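Local coordinates for protein GTN Reductase (Agrobacterium tumefaciens, PDB 5N6G) that probably reduces activated carbon-carbon double bonds with an FMN cofactor, as an ene-reductase of the Old Yellow Enzyme family, at residues E6-G11 / A16-M21; G228-P233 / I303-Y308; Q311-A316 / D323-G328. All coordinates share one frame; numbering follows the deposited sequence.

Interaction 1: E6-G11 / A16-M21; sequences EPAQAG and ANRIVM
Arg18 runs alongside the backbone of Glu6 and Pro7 and is laid over the methyl of Ala8. From CB the chain sets off with CG anti to its carbonyl carbon (chi1 -68°) and continues extended to NE, which carries the guanidinium across to residues 6-11. CG and CD each lie 3.4 Å from Glu6 O. NE then meets two carbonyls: it bonds to Pro7 O at 3.1 Å, from above the carbonyl plane, and more weakly to Glu6 O at 3.2 Å. At the tip, NH2 reaches the same Pro7 O at 3.0 Å with an N-H...O angle of 140°, so two nitrogens grip one oxygen side-on, which, with the bond from NH1 to Asp323 O, should restrict rotation of the group. Ala8 CB sits over the centre of one guanidinium face, 3.5 Å from CZ of Arg18. Asn17 adds a CA-H...O contact to Glu6 O, and its OD1 accepts from Ile19 N at 2.9 Å, closing an Asx turn. The contact ties the chain leading into the N-terminal hairpin of strands 8-10 and 13-15 to the start of strand 19-21, first of the (beta/alpha)8 barrel in this Old Yellow Enzyme relative.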
loop_
_atom_site.group_PDB
_atom_site.type_symbol
_atom_site.label_atom_id
_atom_site.label_comp_id
_atom_site.label_asym_id
_atom_site.label_seq_id
_atom_site.Cartn_x
_atom_site.Cartn_y
_atom_site.Cartn_z
ATOM N N GLU A 6 6.629 19.514 -10.931
ATOM C CA GLU A 6 5.700 19.756 -12.022
ATOM C C GLU A 6 4.670 18.640 -12.137
ATOM O O GLU A 6 4.838 17.544 -11.590
ATOM C CB GLU A 6 6.463 19.924 -13.338
ATOM C CG GLU A 6 6.804 18.662 -14.056
ATOM C CD GLU A 6 7.686 18.924 -15.275
ATOM O OE1 GLU A 6 8.855 19.317 -15.086
ATOM O OE2 GLU A 6 7.202 18.757 -16.415
ATOM N N PRO A 7 3.563 18.901 -12.827
ATOM C CA PRO A 7 2.461 17.931 -12.860
ATOM C C PRO A 7 2.833 16.638 -13.561
ATOM O O PRO A 7 3.809 16.536 -14.308
ATOM C CB PRO A 7 1.354 18.663 -13.627
ATOM C CG PRO A 7 1.725 20.106 -13.587
ATOM C CD PRO A 7 3.207 20.165 -13.497
ATOM N N ALA A 8 2.011 15.628 -13.300
ATOM C CA ALA A 8 2.162 14.332 -13.928
ATOM C C ALA A 8 0.793 13.727 -14.175
ATOM O O ALA A 8 -0.233 14.225 -13.694
ATOM C CB ALA A 8 2.994 13.392 -13.068
ATOM N N GLN A 9 0.797 12.630 -14.921
ATOM C CA GLN A 9 -0.418 11.898 -15.245
ATOM C C GLN A 9 -0.198 10.442 -14.878
ATOM O O GLN A 9 0.790 9.836 -15.304
ATOM C CB GLN A 9 -0.756 12.036 -16.738
ATOM C CG GLN A 9 -2.133 11.498 -17.115
ATOM C CD GLN A 9 -3.249 12.433 -16.694
ATOM O OE1 GLN A 9 -3.046 13.638 -16.569
ATOM N NE2 GLN A 9 -4.444 11.890 -16.507
ATOM N N ALA A 10 -1.094 9.886 -14.078
ATOM C CA ALA A 10 -1.048 8.469 -13.719
ATOM C C ALA A 10 -2.333 7.871 -14.267
ATOM O O ALA A 10 -3.377 7.979 -13.630
ATOM C CB ALA A 10 -0.938 8.269 -12.213
ATOM N N GLY A 11 -2.268 7.295 -15.453
ATOM C CA GLY A 11 -3.475 6.760 -16.062
ATOM C C GLY A 11 -4.494 7.869 -16.242
ATOM O O GLY A 11 -4.227 8.877 -16.907
ATOM N N ALA A 16 -0.933 17.238 -9.538
ATOM C CA ALA A 16 -0.424 18.615 -9.603
ATOM C C ALA A 16 1.084 18.680 -9.428
ATOM O O ALA A 16 1.700 19.684 -9.802
ATOM C CB ALA A 16 -1.088 19.485 -8.539
ATOM N N ASN A 17 1.683 17.649 -8.848
ATOM C CA ASN A 17 3.121 17.571 -8.659
ATOM C C ASN A 17 3.472 16.111 -8.447
ATOM O O ASN A 17 2.598 15.241 -8.398
ATOM C CB ASN A 17 3.592 18.449 -7.495
ATOM C CG ASN A 17 2.994 18.034 -6.172
ATOM O OD1 ASN A 17 3.241 16.928 -5.681
ATOM N ND2 ASN A 17 2.218 18.931 -5.569
ATOM N N ARG A 18 4.766 15.842 -8.311
ATOM C CA ARG A 18 5.252 14.478 -8.248
ATOM C C ARG A 18 5.700 14.089 -6.845
ATOM O O ARG A 18 6.484 13.154 -6.682
ATOM C CB ARG A 18 6.363 14.286 -9.278
ATOM C CG ARG A 18 5.799 14.366 -10.689
ATOM C CD ARG A 18 6.833 14.848 -11.682
ATOM N NE ARG A 18 6.244 15.022 -13.019
ATOM C CZ ARG A 18 6.321 14.130 -14.001
ATOM N NH1 ARG A 18 6.964 12.981 -13.824
ATOM N NH2 ARG A 18 5.744 14.390 -15.167
ATOM N N ILE A 19 5.157 14.746 -5.828
ATOM C CA ILE A 19 5.424 14.422 -4.432
ATOM C C ILE A 19 4.203 13.655 -3.932
ATOM O O ILE A 19 3.094 14.193 -3.899
ATOM C CB ILE A 19 5.688 15.691 -3.602
ATOM C CG1 ILE A 19 6.991 16.374 -4.024
ATOM C CG2 ILE A 19 5.789 15.383 -2.113
ATOM C CD1 ILE A 19 7.036 17.880 -3.734
ATOM N N VAL A 20 4.388 12.386 -3.602
ATOM C CA VAL A 20 3.306 11.487 -3.233
ATOM C C VAL A 20 3.382 11.212 -1.737
ATOM O O VAL A 20 4.470 11.055 -1.177
ATOM C CB VAL A 20 3.406 10.194 -4.062
ATOM C CG1 VAL A 20 2.362 9.160 -3.665
ATOM C CG2 VAL A 20 3.308 10.526 -5.546
ATOM N N MET A 21 2.223 11.184 -1.080
ATOM C CA MET A 21 2.137 10.728 0.305
ATOM C C MET A 21 1.996 9.209 0.315
ATOM O O MET A 21 0.978 8.653 -0.142
ATOM C CB MET A 21 0.971 11.388 1.038
ATOM C CG MET A 21 0.803 10.889 2.459
ATOM S SD MET A 21 -0.459 11.825 3.313
ATOM C CE MET A 21 -0.726 10.821 4.780
#

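Interaction 2: G228-P233 / I303-Y308; sequences GIRLSP and IANNGY. With FMN (flavin mononucleotide), chain B.
Arg230 and Asn305 converge on the ribityl chain of FMN, their side chains meeting at the cofactor while their backbones stay far apart. The nearest CA atoms of the two segments, those of Arg230 and Ile303, are 9.1 Å apart, and little surface is shared directly. Both side chains start with CG anti to the backbone N (chi1 -168° in Arg230), and the Arg230 chain bends further out, at chi3, to turn its guanidinium toward the ribityl chain and the oxygen both residues share, FMN O3'. Their planar groups are turned 51° against each other, and NH2 of Arg230 comes to 3.2 Å from OD1 of Asn305.

The tight part lies here. FMN O3' donates to Asn305 OD1 at 2.6 Å and accepts from Arg230 NH2 at 3.1 Å, so it is held from both strands. NH1 of Arg230 bonds to FMN O2 at 2.8 Å, and makes a weak bond to O2'; its 3.0 Å distance to FMN N1 places a cationic group beside the pyrimidine end of the isoalloxazine, where it would probably help stabilise negative charge on the reduced flavin. The amide of Asn305 works at both ends, since ND2 donates to FMN O5' at 3.0 Å and also to the carbonyl of Ala326.

Toward the phosphate the contact between the segments gives out. Residues 306-308 no longer meet 228-233, and solvent-exposed Gly307 binds only through its backbone, its N donating to FMN O1P at 2.8 Å with an N-H...O angle of 160°. This is the FMN site at the C-terminal ends of the strands of a TIM barrel, in which strands 227-231 and 301-305, separated by strand 263-267, send residues to one cofactor.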
loop_
_atom_site.group_PDB
_atom_site.type_symbol
_atom_site.label_atom_id
_atom_site.label_comp_id
_atom_site.label_asym_id
_atom_site.label_seq_id
_atom_site.Cartn_x
_atom_site.Cartn_y
_atom_site.Cartn_z
ATOM N N GLY A 228 -3.588 1.188 -9.643
ATOM C CA GLY A 228 -2.152 1.052 -9.459
ATOM C C GLY A 228 -1.843 -0.075 -8.487
ATOM O O GLY A 228 -2.736 -0.763 -7.999
ATOM N N ILE A 229 -0.552 -0.289 -8.257
ATOM C CA ILE A 229 -0.138 -1.411 -7.417
ATOM C C ILE A 229 1.151 -1.033 -6.715
ATOM O O ILE A 229 2.015 -0.375 -7.299
ATOM C CB ILE A 229 0.039 -2.699 -8.254
ATOM C CG1 ILE A 229 0.336 -3.914 -7.378
ATOM C CG2 ILE A 229 1.079 -2.489 -9.360
ATOM C CD1 ILE A 229 0.067 -5.232 -8.084
ATOM N N ARG A 230 1.308 -1.493 -5.480
ATOM C CA ARG A 230 2.547 -1.312 -4.734
ATOM C C ARG A 230 3.293 -2.640 -4.635
ATOM O O ARG A 230 2.709 -3.653 -4.246
ATOM C CB ARG A 230 2.270 -0.764 -3.331
ATOM C CG ARG A 230 3.548 -0.299 -2.652
ATOM C CD ARG A 230 3.319 0.399 -1.345
ATOM N NE ARG A 230 4.277 1.485 -1.180
ATOM C CZ ARG A 230 4.775 1.910 -0.023
ATOM N NH1 ARG A 230 4.483 1.304 1.102
ATOM N NH2 ARG A 230 5.588 2.951 -0.017
ATOM N N LEU A 231 4.594 -2.615 -4.905
ATOM C CA LEU A 231 5.449 -3.795 -4.915
ATOM C C LEU A 231 6.691 -3.522 -4.076
ATOM O O LEU A 231 7.148 -2.383 -3.979
ATOM C CB LEU A 231 5.880 -4.172 -6.352
ATOM C CG LEU A 231 4.738 -4.421 -7.326
ATOM C CD1 LEU A 231 5.318 -4.484 -8.760
ATOM C CD2 LEU A 231 4.009 -5.700 -6.920
ATOM N N SER A 232 7.259 -4.572 -3.488
ATOM C CA SER A 232 8.408 -4.431 -2.598
ATOM C C SER A 232 9.276 -5.678 -2.759
ATOM O O SER A 232 9.170 -6.642 -1.982
ATOM C CB SER A 232 7.973 -4.230 -1.141
ATOM O OG SER A 232 7.066 -5.249 -0.719
ATOM N N PRO A 233 10.146 -5.696 -3.776
ATOM C CA PRO A 233 10.813 -6.954 -4.173
ATOM C C PRO A 233 11.672 -7.618 -3.107
ATOM O O PRO A 233 11.790 -8.850 -3.121
ATOM C CB PRO A 233 11.676 -6.519 -5.369
ATOM C CG PRO A 233 10.977 -5.343 -5.940
ATOM C CD PRO A 233 10.307 -4.640 -4.792
ATOM N N ILE A 303 6.514 5.345 -9.476
ATOM C CA ILE A 303 6.588 6.032 -8.192
ATOM C C ILE A 303 7.538 5.242 -7.315
ATOM O O ILE A 303 7.330 4.049 -7.102
ATOM C CB ILE A 303 5.216 6.136 -7.501
ATOM C CG1 ILE A 303 4.164 6.774 -8.411
ATOM C CG2 ILE A 303 5.390 6.865 -6.180
ATOM C CD1 ILE A 303 2.745 6.745 -7.803
ATOM N N ALA A 304 8.555 5.896 -6.792
ATOM C CA ALA A 304 9.549 5.218 -5.979
ATOM C C ALA A 304 9.456 5.689 -4.543
ATOM O O ALA A 304 9.086 6.826 -4.273
ATOM C CB ALA A 304 10.966 5.478 -6.486
ATOM N N ASN A 305 9.831 4.793 -3.636
ATOM C CA ASN A 305 9.768 5.030 -2.210
ATOM C C ASN A 305 10.939 4.362 -1.519
ATOM O O ASN A 305 11.503 3.383 -2.023
ATOM C CB ASN A 305 8.474 4.468 -1.622
ATOM C CG ASN A 305 8.502 4.431 -0.126
ATOM O OD1 ASN A 305 8.757 3.392 0.483
ATOM N ND2 ASN A 305 8.261 5.576 0.491
ATOM N N ASN A 306 11.268 4.926 -0.346
ATOM C CA ASN A 306 12.023 4.368 0.771
ATOM C C ASN A 306 13.351 5.101 0.941
ATOM O O ASN A 306 14.292 4.951 0.149
ATOM C CB ASN A 306 12.246 2.860 0.652
ATOM C CG ASN A 306 12.807 2.275 1.946
ATOM O OD1 ASN A 306 12.302 2.553 3.037
ATOM N ND2 ASN A 306 13.890 1.506 1.835
ATOM N N GLY A 307 13.420 5.938 1.970
ATOM C CA GLY A 307 14.655 6.615 2.309
ATOM C C GLY A 307 14.993 7.826 1.472
ATOM O O GLY A 307 16.134 8.290 1.525
ATOM N N TYR A 308 14.056 8.346 0.689
ATOM C CA TYR A 308 14.337 9.549 -0.085
ATOM C C TYR A 308 14.365 10.771 0.818
ATOM O O TYR A 308 13.712 10.811 1.864
ATOM C CB TYR A 308 13.280 9.740 -1.171
ATOM C CG TYR A 308 13.509 8.872 -2.364
ATOM C CD1 TYR A 308 14.328 9.303 -3.389
ATOM C CD2 TYR A 308 12.930 7.612 -2.464
ATOM C CE1 TYR A 308 14.561 8.523 -4.501
ATOM C CE2 TYR A 308 13.165 6.804 -3.587
ATOM C CZ TYR A 308 13.994 7.275 -4.593
ATOM O OH TYR A 308 14.258 6.527 -5.709
HETATM N N1 FMN B . 3.315 0.751 3.758
HETATM C C2 FMN B . 2.177 0.337 3.110
HETATM O O2 FMN B . 2.215 -0.144 1.955
HETATM N N3 FMN B . 0.955 0.483 3.729
HETATM C C4 FMN B . 0.745 0.981 5.001
HETATM O O4 FMN B . -0.395 1.112 5.445
HETATM C C4A FMN B . 1.952 1.385 5.689
HETATM N N5 FMN B . 1.837 1.900 6.887
HETATM C C5A FMN B . 2.977 2.430 7.468
HETATM C C6 FMN B . 2.853 3.083 8.689
HETATM C C7 FMN B . 3.938 3.732 9.262
HETATM C C7M FMN B . 3.745 4.455 10.572
HETATM C C8 FMN B . 5.178 3.724 8.615
HETATM C C8M FMN B . 6.358 4.470 9.176
HETATM C C9 FMN B . 5.316 3.051 7.403
HETATM C C9A FMN B . 4.219 2.413 6.824
HETATM N N10 FMN B . 4.299 1.822 5.545
HETATM C C10 FMN B . 3.190 1.273 4.963
HETATM C "C1'" FMN B . 5.546 1.976 4.782
HETATM C "C2'" FMN B . 5.636 3.365 4.163
HETATM O "O2'" FMN B . 4.616 3.546 3.174
HETATM C "C3'" FMN B . 6.996 3.652 3.525
HETATM O "O3'" FMN B . 7.291 2.647 2.559
HETATM C "C4'" FMN B . 8.144 3.707 4.531
HETATM O "O4'" FMN B . 7.827 4.608 5.595
HETATM C "C5'" FMN B . 9.463 4.081 3.879
HETATM O "O5'" FMN B . 9.386 5.405 3.312
HETATM P P FMN B . 10.051 6.729 3.977
HETATM O O1P FMN B . 11.541 6.463 4.005
HETATM O O2P FMN B . 9.481 6.803 5.384
HETATM O O3P FMN B . 9.636 7.841 3.085
#

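Interaction 3: Q311-A316 / D323-G328; sequences QSAIEA and DAVAFG. With FMN (flavin mononucleotide), chain B.
Gly328 N donates to FMN O3P at 2.8 Å, and the N-H...O angle of 171° makes the bond nearly straight. Gly328 directly follows strand 324-327, and its N-H brings this end of the strand to the phosphate, while Val325 and Phe327, earlier in the strand, pack against the helix of residues 311-316. The place where strand and helix meet is small and wholly apolar, centred on the methyl of Ala313. Its CB lies 3.8 Å from CG2 of Val325 and 3.7 Å from CZ of Phe327, so the methyl touches a branch of Val325 and, on an adjacent side, the far end of the ring; the approach to the ring is oblique.

Val325 and Phe327, two residues apart, project from the same side of the strand. CG1 of Val325 is anti to its backbone N (chi1 173°) and lies over one face of the Phe327 ring, offset toward the rim; CG2 is slightly the nearer branch to Ala313, but CG1 also touches the methyl. This internal contact probably helps to fix the ring plane. The small side chain of Ala313 permits a close approach, with CA atoms of Ala313 and Val325 only 6.2 Å apart. The polar side chains lie on other faces of the helix: Gln311 NE2 bonds to Glu315 OE2 at 2.9 Å, a one-turn link whose oxygen is met on its anti side, tilted 31° from the carboxylate plane.

The helix 310-318 and strand 324-327 are the last two elements of a beta-alpha-beta unit that starts with strand 301-305. Strand 324-327 lies between strands 301-305 and 19-21 and so closes the barrel. Around Phe327, Leu337 and Leu341 of helix 337-343 and Ile19 of the first strand complete the packing outside the sheet.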
loop_
_atom_site.group_PDB
_atom_site.type_symbol
_atom_site.label_atom_id
_atom_site.label_comp_id
_atom_site.label_asym_id
_atom_site.label_seq_id
_atom_site.Cartn_x
_atom_site.Cartn_y
_atom_site.Cartn_z
ATOM N N GLN A 311 17.112 16.207 -1.723
ATOM C CA GLN A 311 18.078 16.231 -2.820
ATOM C C GLN A 311 17.980 14.968 -3.675
ATOM O O GLN A 311 18.027 15.046 -4.911
ATOM C CB GLN A 311 19.497 16.404 -2.281
ATOM C CG GLN A 311 20.523 16.725 -3.371
ATOM C CD GLN A 311 20.125 17.928 -4.217
ATOM O OE1 GLN A 311 19.611 18.925 -3.706
ATOM N NE2 GLN A 311 20.341 17.828 -5.521
ATOM N N SER A 312 17.827 13.800 -3.049
ATOM C CA SER A 312 17.751 12.573 -3.839
ATOM C C SER A 312 16.444 12.479 -4.615
ATOM O O SER A 312 16.425 11.943 -5.729
ATOM C CB SER A 312 17.928 11.341 -2.944
ATOM O OG SER A 312 16.959 11.315 -1.909
ATOM N N ALA A 313 15.348 13.006 -4.071
ATOM C CA ALA A 313 14.104 13.004 -4.829
ATOM C C ALA A 313 14.185 13.929 -6.031
ATOM O O ALA A 313 13.733 13.572 -7.123
ATOM C CB ALA A 313 12.936 13.405 -3.932
ATOM N N ILE A 314 14.746 15.125 -5.855
ATOM C CA ILE A 314 14.899 16.030 -6.981
ATOM C C ILE A 314 15.745 15.376 -8.066
ATOM O O ILE A 314 15.395 15.401 -9.251
ATOM C CB ILE A 314 15.506 17.358 -6.510
ATOM C CG1 ILE A 314 14.476 18.093 -5.652
ATOM C CG2 ILE A 314 15.933 18.210 -7.701
ATOM C CD1 ILE A 314 15.019 19.335 -4.981
ATOM N N GLU A 315 16.853 14.756 -7.671
ATOM C CA GLU A 315 17.773 14.179 -8.653
ATOM C C GLU A 315 17.153 12.965 -9.348
ATOM O O GLU A 315 17.359 12.757 -10.552
ATOM C CB GLU A 315 19.097 13.801 -7.980
ATOM C CG GLU A 315 19.937 15.015 -7.608
ATOM C CD GLU A 315 21.217 14.663 -6.864
ATOM O OE1 GLU A 315 21.530 13.462 -6.727
ATOM O OE2 GLU A 315 21.911 15.598 -6.412
ATOM N N ALA A 316 16.383 12.162 -8.617
ATOM C CA ALA A 316 15.811 10.959 -9.216
ATOM C C ALA A 316 14.787 11.305 -10.286
ATOM O O ALA A 316 14.692 10.619 -11.312
ATOM C CB ALA A 316 15.183 10.076 -8.136
ATOM N N ASP A 323 9.470 8.700 -11.934
ATOM C CA ASP A 323 8.541 9.754 -12.318
ATOM C C ASP A 323 8.047 10.560 -11.134
ATOM O O ASP A 323 7.640 11.712 -11.305
ATOM C CB ASP A 323 7.325 9.175 -13.038
ATOM C CG ASP A 323 7.683 8.456 -14.315
ATOM O OD1 ASP A 323 8.650 8.892 -14.988
ATOM O OD2 ASP A 323 6.995 7.455 -14.650
ATOM N N ALA A 324 8.041 9.964 -9.949
ATOM C CA ALA A 324 7.517 10.615 -8.760
ATOM C C ALA A 324 8.114 9.891 -7.563
ATOM O O ALA A 324 8.577 8.748 -7.677
ATOM C CB ALA A 324 5.986 10.584 -8.707
ATOM N N VAL A 325 8.094 10.568 -6.417
ATOM C CA VAL A 325 8.655 10.041 -5.176
ATOM C C VAL A 325 7.586 10.104 -4.092
ATOM O O VAL A 325 6.948 11.147 -3.896
ATOM C CB VAL A 325 9.914 10.823 -4.748
ATOM C CG1 VAL A 325 10.364 10.368 -3.366
ATOM C CG2 VAL A 325 11.042 10.639 -5.780
ATOM N N ALA A 326 7.388 8.983 -3.411
ATOM C CA ALA A 326 6.469 8.892 -2.294
ATOM C C ALA A 326 7.263 8.953 -1.001
ATOM O O ALA A 326 8.248 8.227 -0.831
ATOM C CB ALA A 326 5.657 7.608 -2.359
ATOM N N PHE A 327 6.829 9.817 -0.104
ATOM C CA PHE A 327 7.454 10.006 1.196
ATOM C C PHE A 327 6.506 9.499 2.263
ATOM O O PHE A 327 5.320 9.834 2.234
ATOM C CB PHE A 327 7.731 11.477 1.466
ATOM C CG PHE A 327 8.678 12.137 0.478
ATOM C CD1 PHE A 327 10.030 12.192 0.740
ATOM C CD2 PHE A 327 8.198 12.734 -0.675
ATOM C CE1 PHE A 327 10.899 12.835 -0.132
ATOM C CE2 PHE A 327 9.056 13.360 -1.564
ATOM C CZ PHE A 327 10.400 13.417 -1.285
ATOM N N GLY A 328 7.036 8.733 3.214
ATOM C CA GLY A 328 6.249 8.222 4.318
ATOM C C GLY A 328 6.442 9.038 5.585
ATOM O O GLY A 328 5.632 9.912 5.909
HETATM N N1 FMN B . 3.315 0.751 3.758
HETATM C C2 FMN B . 2.177 0.337 3.110
HETATM O O2 FMN B . 2.215 -0.144 1.955
HETATM N N3 FMN B . 0.955 0.483 3.729
HETATM C C4 FMN B . 0.745 0.981 5.001
HETATM O O4 FMN B . -0.395 1.112 5.445
HETATM C C4A FMN B . 1.952 1.385 5.689
HETATM N N5 FMN B . 1.837 1.900 6.887
HETATM C C5A FMN B . 2.977 2.430 7.468
HETATM C C6 FMN B . 2.853 3.083 8.689
HETATM C C7 FMN B . 3.938 3.732 9.262
HETATM C C7M FMN B . 3.745 4.455 10.572
HETATM C C8 FMN B . 5.178 3.724 8.615
HETATM C C8M FMN B . 6.358 4.470 9.176
HETATM C C9 FMN B . 5.316 3.051 7.403
HETATM C C9A FMN B . 4.219 2.413 6.824
HETATM N N10 FMN B . 4.299 1.822 5.545
HETATM C C10 FMN B . 3.190 1.273 4.963
HETATM C "C1'" FMN B . 5.546 1.976 4.782
HETATM C "C2'" FMN B . 5.636 3.365 4.163
HETATM O "O2'" FMN B . 4.616 3.546 3.174
HETATM C "C3'" FMN B . 6.996 3.652 3.525
HETATM O "O3'" FMN B . 7.291 2.647 2.559
HETATM C "C4'" FMN B . 8.144 3.707 4.531
HETATM O "O4'" FMN B . 7.827 4.608 5.595
HETATM C "C5'" FMN B . 9.463 4.081 3.879
HETATM O "O5'" FMN B . 9.386 5.405 3.312
HETATM P P FMN B . 10.051 6.729 3.977
HETATM O O1P FMN B . 11.541 6.463 4.005
HETATM O O2P FMN B . 9.481 6.803 5.384
HETATM O O3P FMN B . 9.636 7.841 3.085
#

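Interaction 1 is a surface contact, made largely by arginine and backbone carbonyls, whereas interactions 2 and 3 are buried. Interaction 2 is polar and works through FMN; interaction 3 joins its segments by apolar side chains alone and touches the cofactor only beyond the strand's end. All three reach the same barrel. Strand 324-327 of interaction 3 stands between the other two: Val20 N lies 2.9 Å from Val325 O on the side of strand 19-21, and Ala304 O lies 2.9 Å from Ala326 N on the side of strand 301-305, both probable hydrogen bonds. Interactions 2 and 3 also share the phosphate, which receives backbone N-H groups from Gly307 and Gly328.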